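Local coordinates for polycyclic ketone monooxygenase (Myceliophthora thermophila, PDB 5MQ6), which uses FAD and NADPH to carry out Baeyer-Villiger oxidation, inserting one oxygen atom beside the carbonyl of ketones, especially bulky polycyclic ones, to give esters or lactones, at residues A[61-64]-A[65-68]; A[187-190]-A[191-194]. All blocks are in the same frame, centred on the assembly; numbering follows the deposited sequence.

Both contacts are local contacts of the chain on the periphery of this flavoprotein, and they come in series: the start of helix 64-68 (contact 1) precedes strand 78-84, whereas contact 2 is the reversal between strands 181-189 and 194-201, an antiparallel pair within the mixed sheet that also contains 78-84. Their centres lie 34 Å apart and their nearest atoms about 24 Å, so they do not touch. The side chain of V62 in contact 1 is about 11 Å from the bound FAD, and that of R187 in contact 2 about 14 Å. Neither lines the flavin pocket; one starts a short helix, the other joins two antiparallel strands.

Contact 1: A[61-64]-A[65-68]; sequences WVDH and AALN
The backbone of 61-64 runs from loop into the first turn of helix 64-68, where L67 N bonds to D63 O (3.1 Å) and N68 N to H64 O (2.7 Å). D63 is the N-cap of this helix. Its CG stands anti to the backbone N (chi1 -176°), which swings the carboxylate back over the helix start, and OD1 accepts from A66 N at 3.2 Å. The N-H points almost straight at OD1 (174°) but meets it from above the carboxylate plane, 70° out of it. The negative charge thus sits at the helix N-terminus, where it would probably be stabilised by the first-turn amides. The other oxygen, OD2, rests against the A66 methyl, 3.3 Å from CB.

H64 and N68 turn their polar ends to the surrounding protein: R180 binds H64 ND1 and N68 OD1, while R203 O takes N68 ND2. Preceding the cap, V62 CG2 lies over one face of the H64 ring, displaced toward the rim. The V62 and L67 side chains cross at about a right angle, and the same V62 CG2 meets L67 CD2 at 3.7 Å.

Contact 2: A[187-190]-A[191-194]; sequences RWDD and ESRL
A side-chain-to-backbone bond lies within the turn: D189 OD1 accepts from E191 N at 3.0 Å, on the anti side of the carboxylate and 26° out of its plane. The S192 hydroxyl packs against the same carboxylate, with OG 3.3 Å from D189 CG. The D190 carboxylate is held from outside the turn: OD1, which lies at the edge of the W188 ring and in its plane, forms a salt bridge with R499, and OD2 accepts from G500 N.

Backbone hydrogen bonds between D189 and the returning chain hold this reversal together. D189 N donates to L194 O at 2.9 Å, and R193 N reaches D189 O at 2.7 Å, although the N-H angle of 127° makes this second bond weak. R193 and L194 thus both face D189, a G1 beta bulge, in which R193 holds the left-handed conformation. The bulge ends the tight turn joining strands 181-189 and 194-201, an antiparallel pair in the mixed sheet.

Ring packing centres on W188, whose CG is anti to the backbone N (chi1 177°), a torsion that carries the six-membered ring alongside the R193-L194 backbone. L194 N lies over one ring face, offset toward the rim, and CH2 comes within 3.4 Å of R193 C. Replacing W188 with an alanine would probably open a gap beside the R193-L194 peptide and deprive W195 of its edge-to-face partner. R193 CB lies 4.0 Å from W188 CZ2, and its bent chain continues past this ring, bringing CD to 4.0 Å from D190 O.

Contact 1: A[61-64]-A[65-68]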
loop_
_atom_site.group_PDB
_atom_site.type_symbol
_atom_site.label_atom_id
_atom_site.label_comp_id
_atom_site.label_asym_id
_atom_site.label_seq_id
_atom_site.Cartn_x
_atom_site.Cartn_y
_atom_site.Cartn_z
ATOM N N TRP A 61 -6.873 -18.885 -4.210
ATOM C CA TRP A 61 -5.696 -19.668 -4.353
ATOM C C TRP A 61 -5.532 -20.690 -3.244
ATOM O O TRP A 61 -4.671 -21.571 -3.318
ATOM C CB TRP A 61 -4.491 -18.743 -4.279
ATOM C CG TRP A 61 -4.690 -17.478 -4.985
ATOM C CD1 TRP A 61 -4.717 -16.202 -4.447
ATOM C CD2 TRP A 61 -4.955 -17.335 -6.383
ATOM N NE1 TRP A 61 -4.948 -15.282 -5.448
ATOM C CE2 TRP A 61 -5.098 -15.947 -6.639
ATOM C CE3 TRP A 61 -5.038 -18.244 -7.457
ATOM C CZ2 TRP A 61 -5.383 -15.442 -7.924
ATOM C CZ3 TRP A 61 -5.302 -17.727 -8.738
ATOM C CH2 TRP A 61 -5.471 -16.344 -8.952
ATOM N N VAL A 62 -6.271 -20.540 -2.171
ATOM C CA VAL A 62 -6.018 -21.403 -0.971
ATOM C C VAL A 62 -6.374 -22.878 -1.176
ATOM O O VAL A 62 -7.373 -23.196 -1.737
ATOM C CB VAL A 62 -6.700 -20.799 0.291
ATOM C CG1 VAL A 62 -8.209 -20.660 0.141
ATOM C CG2 VAL A 62 -6.293 -21.560 1.539
ATOM N N ASP A 63 -5.493 -23.763 -0.770
ATOM C CA ASP A 63 -5.742 -25.163 -0.763
ATOM C C ASP A 63 -6.291 -25.589 0.624
ATOM O O ASP A 63 -5.527 -25.919 1.526
ATOM C CB ASP A 63 -4.438 -25.840 -1.059
ATOM C CG ASP A 63 -4.568 -27.325 -1.166
ATOM O OD1 ASP A 63 -5.691 -27.886 -0.892
ATOM O OD2 ASP A 63 -3.506 -27.934 -1.492
ATOM N N HIS A 64 -7.601 -25.595 0.753
ATOM C CA HIS A 64 -8.254 -25.881 2.010
ATOM C C HIS A 64 -7.986 -27.300 2.526
ATOM O O HIS A 64 -7.787 -27.504 3.703
ATOM C CB HIS A 64 -9.741 -25.682 1.881
ATOM C CG HIS A 64 -10.159 -24.256 1.724
ATOM N ND1 HIS A 64 -10.074 -23.310 2.742
ATOM C CD2 HIS A 64 -10.747 -23.625 0.696
ATOM C CE1 HIS A 64 -10.544 -22.159 2.333
ATOM N NE2 HIS A 64 -10.969 -22.319 1.096
ATOM N N ALA A 65 -7.965 -28.270 1.636
ATOM C CA ALA A 65 -7.588 -29.653 1.979
ATOM C C ALA A 65 -6.259 -29.695 2.660
ATOM O O ALA A 65 -6.124 -30.269 3.747
ATOM C CB ALA A 65 -7.520 -30.522 0.712
ATOM N N ALA A 66 -5.260 -29.099 2.030
ATOM C CA ALA A 66 -3.907 -29.067 2.625
ATOM C C ALA A 66 -3.876 -28.449 4.015
ATOM O O ALA A 66 -3.188 -28.964 4.912
ATOM C CB ALA A 66 -2.972 -28.267 1.749
ATOM N N LEU A 67 -4.555 -27.308 4.151
ATOM C CA LEU A 67 -4.588 -26.606 5.469
ATOM C C LEU A 67 -5.408 -27.359 6.518
ATOM O O LEU A 67 -4.998 -27.515 7.622
ATOM C CB LEU A 67 -5.101 -25.192 5.325
ATOM C CG LEU A 67 -3.993 -24.164 5.078
ATOM C CD1 LEU A 67 -2.940 -24.612 4.177
ATOM C CD2 LEU A 67 -4.632 -22.990 4.472
ATOM N N ASN A 68 -6.608 -27.768 6.149
ATOM C CA ASN A 68 -7.413 -28.621 7.017
ATOM C C ASN A 68 -6.723 -29.916 7.519
ATOM O O ASN A 68 -7.115 -30.459 8.526
ATOM C CB ASN A 68 -8.702 -28.916 6.302
ATOM C CG ASN A 68 -9.599 -27.732 6.307
ATOM O OD1 ASN A 68 -9.255 -26.694 6.898
ATOM N ND2 ASN A 68 -10.753 -27.850 5.667
#

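Contact 2: A[187-190]-A[191-194]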
loop_
_atom_site.group_PDB
_atom_site.type_symbol
_atom_site.label_atom_id
_atom_site.label_comp_id
_atom_site.label_asym_id
_atom_site.label_seq_id
_atom_site.Cartn_x
_atom_site.Cartn_y
_atom_site.Cartn_z
ATOM N N ARG A 187 -7.957 -7.016 22.374
ATOM C CA ARG A 187 -8.391 -6.474 23.625
ATOM C C ARG A 187 -7.370 -6.745 24.703
ATOM O O ARG A 187 -7.029 -7.895 24.937
ATOM C CB ARG A 187 -9.713 -7.159 23.980
ATOM C CG ARG A 187 -10.348 -6.662 25.265
ATOM C CD ARG A 187 -11.760 -7.299 25.574
ATOM N NE ARG A 187 -12.702 -6.992 24.473
ATOM C CZ ARG A 187 -13.442 -5.884 24.365
ATOM N NH1 ARG A 187 -13.423 -4.907 25.287
ATOM N NH2 ARG A 187 -14.191 -5.747 23.316
ATOM N N TRP A 188 -6.918 -5.696 25.384
ATOM C CA TRP A 188 -5.972 -5.824 26.488
ATOM C C TRP A 188 -6.745 -6.230 27.755
ATOM O O TRP A 188 -7.796 -5.641 28.054
ATOM C CB TRP A 188 -5.338 -4.484 26.790
ATOM C CG TRP A 188 -4.370 -4.462 27.990
ATOM C CD1 TRP A 188 -4.533 -3.835 29.137
ATOM C CD2 TRP A 188 -3.091 -5.095 28.058
ATOM N NE1 TRP A 188 -3.447 -4.015 29.954
ATOM C CE2 TRP A 188 -2.549 -4.806 29.323
ATOM C CE3 TRP A 188 -2.359 -5.875 27.175
ATOM C CZ2 TRP A 188 -1.321 -5.250 29.719
ATOM C CZ3 TRP A 188 -1.114 -6.361 27.595
ATOM C CH2 TRP A 188 -0.616 -6.038 28.811
ATOM N N ASP A 189 -6.176 -7.159 28.508
ATOM C CA ASP A 189 -6.741 -7.619 29.756
ATOM C C ASP A 189 -5.869 -7.132 30.917
ATOM O O ASP A 189 -4.788 -7.705 31.103
ATOM C CB ASP A 189 -6.784 -9.142 29.682
ATOM C CG ASP A 189 -7.503 -9.783 30.849
ATOM O OD1 ASP A 189 -7.607 -9.196 31.956
ATOM O OD2 ASP A 189 -7.955 -10.925 30.615
ATOM N N ASP A 190 -6.345 -6.087 31.673
ATOM C CA ASP A 190 -5.626 -5.473 32.796
ATOM C C ASP A 190 -5.264 -6.518 33.831
ATOM O O ASP A 190 -4.274 -6.357 34.537
ATOM C CB ASP A 190 -6.379 -4.291 33.464
ATOM C CG ASP A 190 -6.418 -2.974 32.578
ATOM O OD1 ASP A 190 -5.343 -2.319 32.383
ATOM O OD2 ASP A 190 -7.526 -2.535 32.093
ATOM N N GLU A 191 -6.031 -7.582 33.950
ATOM C CA GLU A 191 -5.760 -8.558 35.014
ATOM C C GLU A 191 -4.602 -9.440 34.679
ATOM O O GLU A 191 -3.602 -9.356 35.306
ATOM C CB GLU A 191 -6.996 -9.400 35.375
ATOM C CG GLU A 191 -8.038 -8.585 36.142
ATOM C CD GLU A 191 -8.961 -9.433 37.027
ATOM O OE1 GLU A 191 -8.907 -10.700 36.986
ATOM O OE2 GLU A 191 -9.746 -8.810 37.783
ATOM N N SER A 192 -4.729 -10.271 33.674
ATOM C CA SER A 192 -3.623 -11.112 33.244
ATOM C C SER A 192 -2.492 -10.406 32.422
ATOM O O SER A 192 -1.485 -11.046 32.106
ATOM C CB SER A 192 -4.191 -12.170 32.365
ATOM O OG SER A 192 -4.805 -11.550 31.281
ATOM N N ARG A 193 -2.663 -9.130 32.075
ATOM C CA ARG A 193 -1.648 -8.408 31.330
ATOM C C ARG A 193 -1.300 -9.103 29.998
ATOM O O ARG A 193 -0.156 -9.426 29.748
ATOM C CB ARG A 193 -0.370 -8.337 32.154
ATOM C CG ARG A 193 -0.642 -7.843 33.556
ATOM C CD ARG A 193 -0.420 -6.391 33.604
ATOM N NE ARG A 193 0.140 -5.879 34.832
ATOM C CZ ARG A 193 1.296 -6.252 35.358
ATOM N NH1 ARG A 193 2.004 -7.252 34.868
ATOM N NH2 ARG A 193 1.728 -5.656 36.451
ATOM N N LEU A 194 -2.330 -9.418 29.227
ATOM C CA LEU A 194 -2.164 -10.051 27.936
ATOM C C LEU A 194 -3.167 -9.429 27.003
ATOM O O LEU A 194 -4.224 -8.966 27.440
ATOM C CB LEU A 194 -2.439 -11.541 28.025
ATOM C CG LEU A 194 -1.381 -12.419 28.688
ATOM C CD1 LEU A 194 -1.910 -13.819 29.041
ATOM C CD2 LEU A 194 -0.110 -12.579 27.874
#